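Local coordinates for protein beta-1,4-exocellulase (Thermobifida fusca, PDB 4B4H) that hydrolyses cellulose as a glycoside hydrolase family 6 cellobiohydrolase, probably releasing cellobiose from chain ends, and is represented here by its catalytic domain, at residues Gly324-Gln329 against Asp374-Pro379; Gly356-Ala361 against Asn397-Gly402; Ser224-Tyr229 against Leu285-Arg290. All blocks are in the same frame, centred on the assembly; numbering follows the deposited sequence. Where two conformers were deposited one is given.

Contact 1. Residues Gly324-Gln329 against Asp374-Pro379; sequences GNWCNQ and DRMCDP
Cys327 and Cys377 are joined by a disulfide, SG to SG 2.0 Å, with a chi3 of 102°. Cys327 turns its sulfur opposite its own nitrogen (chi1 -171°), which carries it to the short 3-10 turn 375-377. The bond lies beside the indole of Trp326. Cys377 SG meets the six-membered ring obliquely, 3.7 Å from Trp326 CH2, as a sulfur-aromatic contact. Met376 packs on the pyrrole side, its CB 3.7 Å from Trp326 NE1. Beyond CB its chain is bent, and Met376 CE ends 3.2 Å from Asn325 OD1. That oxygen is hydrogen-bonded to Asn387. Asp374 stands at the ring edge, its OD2 3.8 Å from Trp326 CZ2 and its carboxylate plane nearly perpendicular to the indole (84°).

A second shell of polar links surrounds these groups. Asp374 OD1 accepts from Met376 N at 3.1 Å through its anti lone pair, forming an Asx turn. A water takes the N-H of Cys327 and donates to Met376 O, 2.6 Å from that oxygen. Another water links Asn328 ND2 to Cys377 O. Farther out, Asn328 N binds Asp359, the predicted proton acceptor.

Direct contact is therefore mainly covalent, sulfur-aromatic and apolar, while water carries the polar links. The crosslink ties a loop holding Trp326, a predicted substrate-binding residue, to a loop 45 residues or more farther along the chain.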
# COMPACT_ATOMS: atom_id res chain seq x y z
N GLY A 324 2.68 -6.55 -11.62
CA GLY A 324 1.32 -6.00 -11.70
C GLY A 324 0.21 -6.90 -11.16
O GLY A 324 -0.97 -6.51 -11.14
N ASN A 325 0.57 -8.12 -10.73
CA ASN A 325 -0.40 -9.00 -10.08
C ASN A 325 -0.58 -8.66 -8.59
O ASN A 325 0.29 -8.98 -7.76
CB ASN A 325 -0.02 -10.46 -10.27
CG ASN A 325 -0.21 -10.94 -11.70
OD1 ASN A 325 -0.91 -10.29 -12.50
ND2 ASN A 325 0.36 -12.11 -12.01
N TRP A 326 -1.71 -8.04 -8.26
CA TRP A 326 -1.92 -7.43 -6.95
C TRP A 326 -2.97 -8.10 -6.09
O TRP A 326 -3.10 -7.74 -4.92
CB TRP A 326 -2.29 -5.95 -7.11
CG TRP A 326 -3.56 -5.74 -7.89
CD1 TRP A 326 -3.68 -5.46 -9.24
CD2 TRP A 326 -4.95 -5.83 -7.41
NE1 TRP A 326 -4.99 -5.35 -9.62
CE2 TRP A 326 -5.81 -5.57 -8.58
CE3 TRP A 326 -5.55 -6.09 -6.17
CZ2 TRP A 326 -7.19 -5.56 -8.49
CZ3 TRP A 326 -6.95 -6.09 -6.10
CH2 TRP A 326 -7.75 -5.83 -7.23
N CYS A 327 -3.73 -9.04 -6.65
CA CYS A 327 -4.90 -9.57 -5.93
C CYS A 327 -4.69 -10.96 -5.34
O CYS A 327 -4.43 -11.92 -6.08
CB CYS A 327 -6.18 -9.57 -6.79
SG CYS A 327 -7.62 -9.98 -5.80
N ASN A 328 -4.87 -11.04 -4.02
CA ASN A 328 -4.79 -12.30 -3.26
C ASN A 328 -3.72 -13.27 -3.78
O ASN A 328 -4.03 -14.40 -4.21
CB ASN A 328 -6.18 -12.99 -3.25
CG ASN A 328 -7.25 -12.15 -2.56
OD1 ASN A 328 -7.00 -11.50 -1.56
ND2 ASN A 328 -8.47 -12.16 -3.12
N GLN A 329 -2.46 -12.83 -3.76
CA GLN A 329 -1.41 -13.51 -4.50
C GLN A 329 -1.01 -14.88 -3.94
O GLN A 329 -0.62 -15.01 -2.77
CB GLN A 329 -0.20 -12.57 -4.67
CG GLN A 329 -0.45 -11.50 -5.73
CD GLN A 329 -0.65 -12.12 -7.10
OE1 GLN A 329 0.30 -12.66 -7.69
NE2 GLN A 329 -1.88 -12.06 -7.62
N ASP A 374 -13.82 -7.55 -10.27
CA ASP A 374 -12.57 -7.17 -10.91
C ASP A 374 -11.82 -8.44 -11.28
O ASP A 374 -11.45 -9.21 -10.40
CB ASP A 374 -11.73 -6.30 -9.95
CG ASP A 374 -10.52 -5.64 -10.63
OD1 ASP A 374 -9.80 -6.31 -11.39
OD2 ASP A 374 -10.27 -4.44 -10.35
N ARG A 375 -11.62 -8.65 -12.58
CA ARG A 375 -11.08 -9.93 -13.07
C ARG A 375 -9.62 -10.16 -12.69
O ARG A 375 -9.15 -11.29 -12.71
CB ARG A 375 -11.33 -10.10 -14.58
CG ARG A 375 -12.78 -10.40 -14.93
CD ARG A 375 -12.89 -11.26 -16.18
NE ARG A 375 -12.26 -12.57 -15.98
CZ ARG A 375 -12.25 -13.55 -16.88
NH1 ARG A 375 -12.86 -13.40 -18.05
NH2 ARG A 375 -11.65 -14.69 -16.59
N MET A 376 -8.91 -9.11 -12.28
CA MET A 376 -7.56 -9.31 -11.72
C MET A 376 -7.56 -10.17 -10.44
O MET A 376 -6.51 -10.67 -10.02
CB MET A 376 -6.83 -7.98 -11.54
CG MET A 376 -6.10 -7.52 -12.82
SD MET A 376 -4.83 -8.65 -13.48
CE MET A 376 -3.46 -8.30 -12.39
N CYS A 377 -8.73 -10.37 -9.83
CA CYS A 377 -8.88 -11.26 -8.67
C CYS A 377 -9.32 -12.66 -9.05
O CYS A 377 -9.43 -13.55 -8.19
CB CYS A 377 -9.87 -10.66 -7.69
SG CYS A 377 -9.17 -9.21 -6.89
N ASP A 378 -9.58 -12.85 -10.33
CA ASP A 378 -10.11 -14.09 -10.88
C ASP A 378 -8.92 -14.95 -11.30
O ASP A 378 -8.10 -14.53 -12.12
CB ASP A 378 -11.02 -13.74 -12.08
CG ASP A 378 -11.55 -14.94 -12.84
OD1 ASP A 378 -11.32 -16.13 -12.46
OD2 ASP A 378 -12.24 -14.67 -13.85
N PRO A 379 -8.78 -16.15 -10.70
CA PRO A 379 -7.63 -17.00 -11.02
C PRO A 379 -7.49 -17.26 -12.52
O PRO A 379 -6.38 -17.33 -13.03
CB PRO A 379 -7.92 -18.32 -10.31
CG PRO A 379 -9.12 -18.11 -9.46
CD PRO A 379 -9.58 -16.69 -9.58
O HOH W 1 -4.03 -10.01 -9.49
O HOH W 2 -8.53 -13.90 -5.34

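Contact 2. Residues Gly356-Ala361 against Asn397-Gly402; sequences GESDGA and NAPISG
An ST turn at Ser358 shapes the loop that carries Asp359, the predicted proton acceptor of the active site, and residues 398-402 pack along this loop. Ser358 holds its hydroxyl opposite its own nitrogen (chi1 178°), and OG accepts from Gly360 N at 3.0 Å. Ser358 OG also lies 3.0 Å from Pro399 O. Asn328 ND2 donates to Ser358 OG as well. The apolar part of the serine is used too, since Ser358 CB rests 3.7 Å from Pro399 CD. An alanine here lacks the hydroxyl that Gly360 N and Asn328 ND2 bond to, and the turn beside Asp359 would probably be less firmly held.

The backbone adds a direct link. Gly402 N donates to Ser358 O at 2.8 Å, nearly straight at 169°, although the donor sits 34° from the carbonyl plane. Lys353, predicted to bind substrate, also donates to Ser358 O through NZ. Glu357 lies alongside Gly402, with Glu357 CG 3.4 Å from Gly402 O. In the conformer given, Ser401 CB lies 3.5 Å from Asp359 O. The CB of Asp359 points away from residues 397-402, and its carboxylate faces Tyr229 and Arg290.

At the far end the contact becomes weaker. Ala398 CB, for its part, packs against the carbonyl oxygen of Gly360. Ala361 CA makes a CA-H...O contact with Pro399 O at 3.3 Å, and a similar one with Ala398 O. A water beside it accepts from Ser401 N at 3.3 Å and, weakly, from Ala361 N.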
# COMPACT_ATOMS: atom_id res chain seq x y z
N GLY A 356 -5.30 -11.56 5.89
CA GLY A 356 -6.48 -12.39 6.08
C GLY A 356 -7.69 -11.71 5.49
O GLY A 356 -8.66 -12.36 5.12
N GLU A 357 -7.64 -10.39 5.38
CA GLU A 357 -8.69 -9.70 4.66
C GLU A 357 -8.46 -9.78 3.16
O GLU A 357 -7.38 -9.41 2.66
CB GLU A 357 -8.83 -8.26 5.13
CG GLU A 357 -9.44 -8.19 6.52
CD GLU A 357 -9.33 -6.83 7.18
OE1 GLU A 357 -9.21 -5.80 6.48
OE2 GLU A 357 -9.41 -6.80 8.42
N SER A 358 -9.49 -10.22 2.45
CA SER A 358 -9.41 -10.41 1.01
C SER A 358 -9.15 -9.08 0.31
O SER A 358 -9.53 -8.02 0.82
CB SER A 358 -10.73 -10.98 0.46
OG SER A 358 -10.65 -11.12 -0.95
N ASP A 359 -8.49 -9.19 -0.84
CA ASP A 359 -8.23 -8.09 -1.77
C ASP A 359 -9.41 -7.82 -2.71
O ASP A 359 -9.48 -6.75 -3.31
CB ASP A 359 -6.99 -8.40 -2.61
CG ASP A 359 -5.70 -8.30 -1.81
OD1 ASP A 359 -5.58 -7.38 -0.97
OD2 ASP A 359 -4.79 -9.12 -2.04
N GLY A 360 -10.32 -8.80 -2.82
CA GLY A 360 -11.44 -8.75 -3.77
C GLY A 360 -11.99 -10.14 -4.06
O GLY A 360 -11.34 -11.14 -3.75
N ALA A 361 -13.17 -10.20 -4.65
CA ALA A 361 -13.84 -11.47 -4.95
C ALA A 361 -13.21 -12.15 -6.15
O ALA A 361 -12.78 -11.47 -7.07
CB ALA A 361 -15.32 -11.23 -5.20
N ASN A 397 -11.55 -18.89 -4.89
CA ASN A 397 -12.62 -18.80 -3.89
C ASN A 397 -12.41 -17.77 -2.78
O ASN A 397 -12.59 -18.04 -1.58
CB ASN A 397 -13.01 -20.20 -3.38
CG ASN A 397 -13.99 -20.90 -4.31
OD1 ASN A 397 -13.62 -21.79 -5.07
ND2 ASN A 397 -15.25 -20.48 -4.27
N ALA A 398 -12.07 -16.56 -3.22
CA ALA A 398 -11.88 -15.37 -2.38
C ALA A 398 -13.20 -14.59 -2.15
O ALA A 398 -13.97 -14.40 -3.11
CB ALA A 398 -10.87 -14.45 -3.03
N PRO A 399 -13.46 -14.13 -0.90
CA PRO A 399 -14.65 -13.33 -0.64
C PRO A 399 -14.51 -11.88 -1.13
O PRO A 399 -13.48 -11.53 -1.71
CB PRO A 399 -14.78 -13.40 0.88
CG PRO A 399 -13.38 -13.57 1.38
CD PRO A 399 -12.58 -14.23 0.28
N ILE A 400 -15.54 -11.07 -0.94
CA ILE A 400 -15.47 -9.64 -1.22
C ILE A 400 -14.32 -8.99 -0.45
O ILE A 400 -13.95 -9.43 0.65
CB ILE A 400 -16.84 -8.97 -0.96
CG1 ILE A 400 -17.71 -9.10 -2.23
CG2 ILE A 400 -16.72 -7.52 -0.52
CD1 ILE A 400 -19.13 -8.62 -2.07
N SER A 401 -13.73 -7.97 -1.07
CA SER A 401 -12.60 -7.24 -0.49
C SER A 401 -12.90 -6.86 0.95
O SER A 401 -13.97 -6.33 1.25
CB SER A 401 -12.29 -6.00 -1.34
OG SER A 401 -11.45 -5.10 -0.65
N GLY A 402 -11.94 -7.14 1.84
CA GLY A 402 -12.07 -6.85 3.27
C GLY A 402 -12.71 -7.95 4.10
O GLY A 402 -12.61 -7.93 5.32
O HOH W 3 -14.75 -7.17 -4.06

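Contact 3. Residues Ser224-Tyr229 against Leu285-Arg290; sequences SNTANY and LIDTSR
Arg290 CB starts against the ring of Tyr229, 3.8 Å from its CE2. The chain runs on past the same ring atom with CD and bends at chi3 (-50°), which brings the guanidinium against the phenol end. NE donates to a water that also joins Asn228 O and Ser289 OG. CZ comes next, with Tyr229 CZ 3.4 Å above the guanidinium plane and over its centre. The two planes are 25° apart. NH2 donates to Ala227 O at 2.6 Å, a weak bond by its angle, with the carbonyl oxygen at the guanidinium edge. NH1 forms a salt bridge with Asp359. Tyr229 OH is close above the guanidinium but does not accept from it; the hydroxyl bonds to Asp359 instead.

Asp287 secures the turn that presents Ala227 O. Its OD2 takes Ala227 N at 3.0 Å in a nearly straight bond (168°). Its OD1 accepts from Ser289 N, an Asx turn, and from Ser289 OG on the same face. A second water ties Asn228 O to Asp287 O and Arg290 N.

Upstream, Ser224 N donates to Leu285 O at 2.9 Å, and Asp287 N to Ser224 O at 3.0 Å. This is parallel strand pairing that passes into a type II turn at 225-228. Such polar loops at the carboxyl ends of parallel strands form the active-site side of the distorted barrel of family 6 enzymes.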
# COMPACT_ATOMS: atom_id res chain seq x y z
N SER A 224 5.39 2.99 0.49
CA SER A 224 5.38 2.03 -0.62
C SER A 224 4.87 0.65 -0.23
O SER A 224 4.85 0.25 0.97
CB SER A 224 6.78 1.87 -1.24
OG SER A 224 7.51 0.80 -0.65
N ASN A 225 4.48 -0.08 -1.28
CA ASN A 225 4.08 -1.48 -1.22
C ASN A 225 2.73 -1.72 -0.54
O ASN A 225 2.43 -2.85 -0.15
CB ASN A 225 5.16 -2.32 -0.51
CG ASN A 225 5.21 -3.74 -1.00
OD1 ASN A 225 4.87 -4.02 -2.15
ND2 ASN A 225 5.65 -4.65 -0.13
N THR A 226 1.91 -0.66 -0.40
CA THR A 226 0.71 -0.75 0.45
C THR A 226 -0.24 -1.78 -0.13
O THR A 226 -0.60 -1.71 -1.31
CB THR A 226 -0.04 0.59 0.59
OG1 THR A 226 0.89 1.63 0.91
CG2 THR A 226 -1.04 0.47 1.72
N ALA A 227 -0.63 -2.74 0.71
CA ALA A 227 -1.47 -3.87 0.30
C ALA A 227 -0.89 -4.72 -0.83
O ALA A 227 -1.62 -5.53 -1.45
CB ALA A 227 -2.88 -3.39 -0.06
N ASN A 228 0.41 -4.56 -1.11
CA ASN A 228 1.05 -5.30 -2.20
C ASN A 228 2.03 -6.34 -1.67
O ASN A 228 1.97 -6.74 -0.50
CB ASN A 228 1.72 -4.34 -3.22
CG ASN A 228 1.71 -4.86 -4.67
OD1 ASN A 228 2.46 -5.77 -5.02
ND2 ASN A 228 0.89 -4.23 -5.52
N TYR A 229 2.89 -6.82 -2.55
CA TYR A 229 3.64 -8.05 -2.26
C TYR A 229 5.12 -7.97 -2.65
O TYR A 229 5.84 -8.96 -2.55
CB TYR A 229 2.99 -9.25 -2.98
CG TYR A 229 1.53 -9.51 -2.64
CD1 TYR A 229 0.48 -8.90 -3.36
CD2 TYR A 229 1.18 -10.39 -1.61
CE1 TYR A 229 -0.85 -9.15 -3.05
CE2 TYR A 229 -0.15 -10.63 -1.30
CZ TYR A 229 -1.17 -10.03 -2.04
OH TYR A 229 -2.47 -10.30 -1.72
N LEU A 285 7.81 4.75 4.55
CA LEU A 285 7.29 3.50 5.10
C LEU A 285 7.26 2.44 4.00
O LEU A 285 7.13 2.78 2.83
CB LEU A 285 5.87 3.69 5.66
CG LEU A 285 5.64 4.76 6.73
CD1 LEU A 285 4.16 4.87 7.07
CD2 LEU A 285 6.50 4.48 7.96
N ILE A 286 7.42 1.17 4.39
CA ILE A 286 7.10 0.04 3.51
C ILE A 286 6.13 -0.90 4.22
O ILE A 286 6.38 -1.31 5.36
CB ILE A 286 8.32 -0.80 3.08
CG1 ILE A 286 9.48 0.07 2.55
CG2 ILE A 286 7.89 -1.87 2.06
CD1 ILE A 286 10.82 -0.67 2.53
N ASP A 287 5.05 -1.27 3.54
CA ASP A 287 4.10 -2.23 4.10
C ASP A 287 4.61 -3.63 3.84
O ASP A 287 4.66 -4.06 2.68
CB ASP A 287 2.74 -2.06 3.41
CG ASP A 287 1.65 -2.96 3.98
OD1 ASP A 287 1.89 -3.77 4.90
OD2 ASP A 287 0.52 -2.87 3.44
N THR A 288 4.94 -4.34 4.92
CA THR A 288 5.53 -5.67 4.88
C THR A 288 4.55 -6.74 5.36
O THR A 288 4.95 -7.85 5.72
CB THR A 288 6.72 -5.69 5.85
OG1 THR A 288 6.26 -5.19 7.11
CG2 THR A 288 7.86 -4.84 5.31
N SER A 289 3.27 -6.39 5.36
CA SER A 289 2.19 -7.29 5.81
C SER A 289 2.22 -8.64 5.11
O SER A 289 1.98 -9.68 5.73
CB SER A 289 0.81 -6.64 5.61
OG SER A 289 0.57 -6.32 4.25
N ARG A 290 2.50 -8.62 3.80
CA ARG A 290 2.34 -9.84 3.02
C ARG A 290 3.50 -10.08 2.07
O ARG A 290 3.35 -10.81 1.08
CB ARG A 290 0.99 -9.82 2.26
CG ARG A 290 -0.23 -9.90 3.20
CD ARG A 290 -1.57 -9.87 2.45
NE ARG A 290 -1.69 -8.77 1.49
CZ ARG A 290 -2.75 -8.55 0.70
NH1 ARG A 290 -3.85 -9.30 0.73
NH2 ARG A 290 -2.70 -7.53 -0.14
O HOH W 4 0.17 -6.58 1.60
O HOH W 5 3.32 -6.45 1.97

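Contact 3 lies near the centre of the chain, where two neighbouring parallel strands end. Contacts 1 and 2 lie farther out and join loops without regular strands. Contact 1 is buried like contact 3; contact 2 is only partly so. Their chemistry follows: strand pairing and charged side chains in contact 3, a disulfide and apolar packing in contact 1, backbone and serine bonds in contact 2. Contact 2 lies wholly in the connection between strand 346-350 and helix 406-414; contact 1 has one segment there, and their segments alternate along the chain. All three meet at Asp359, the predicted proton acceptor.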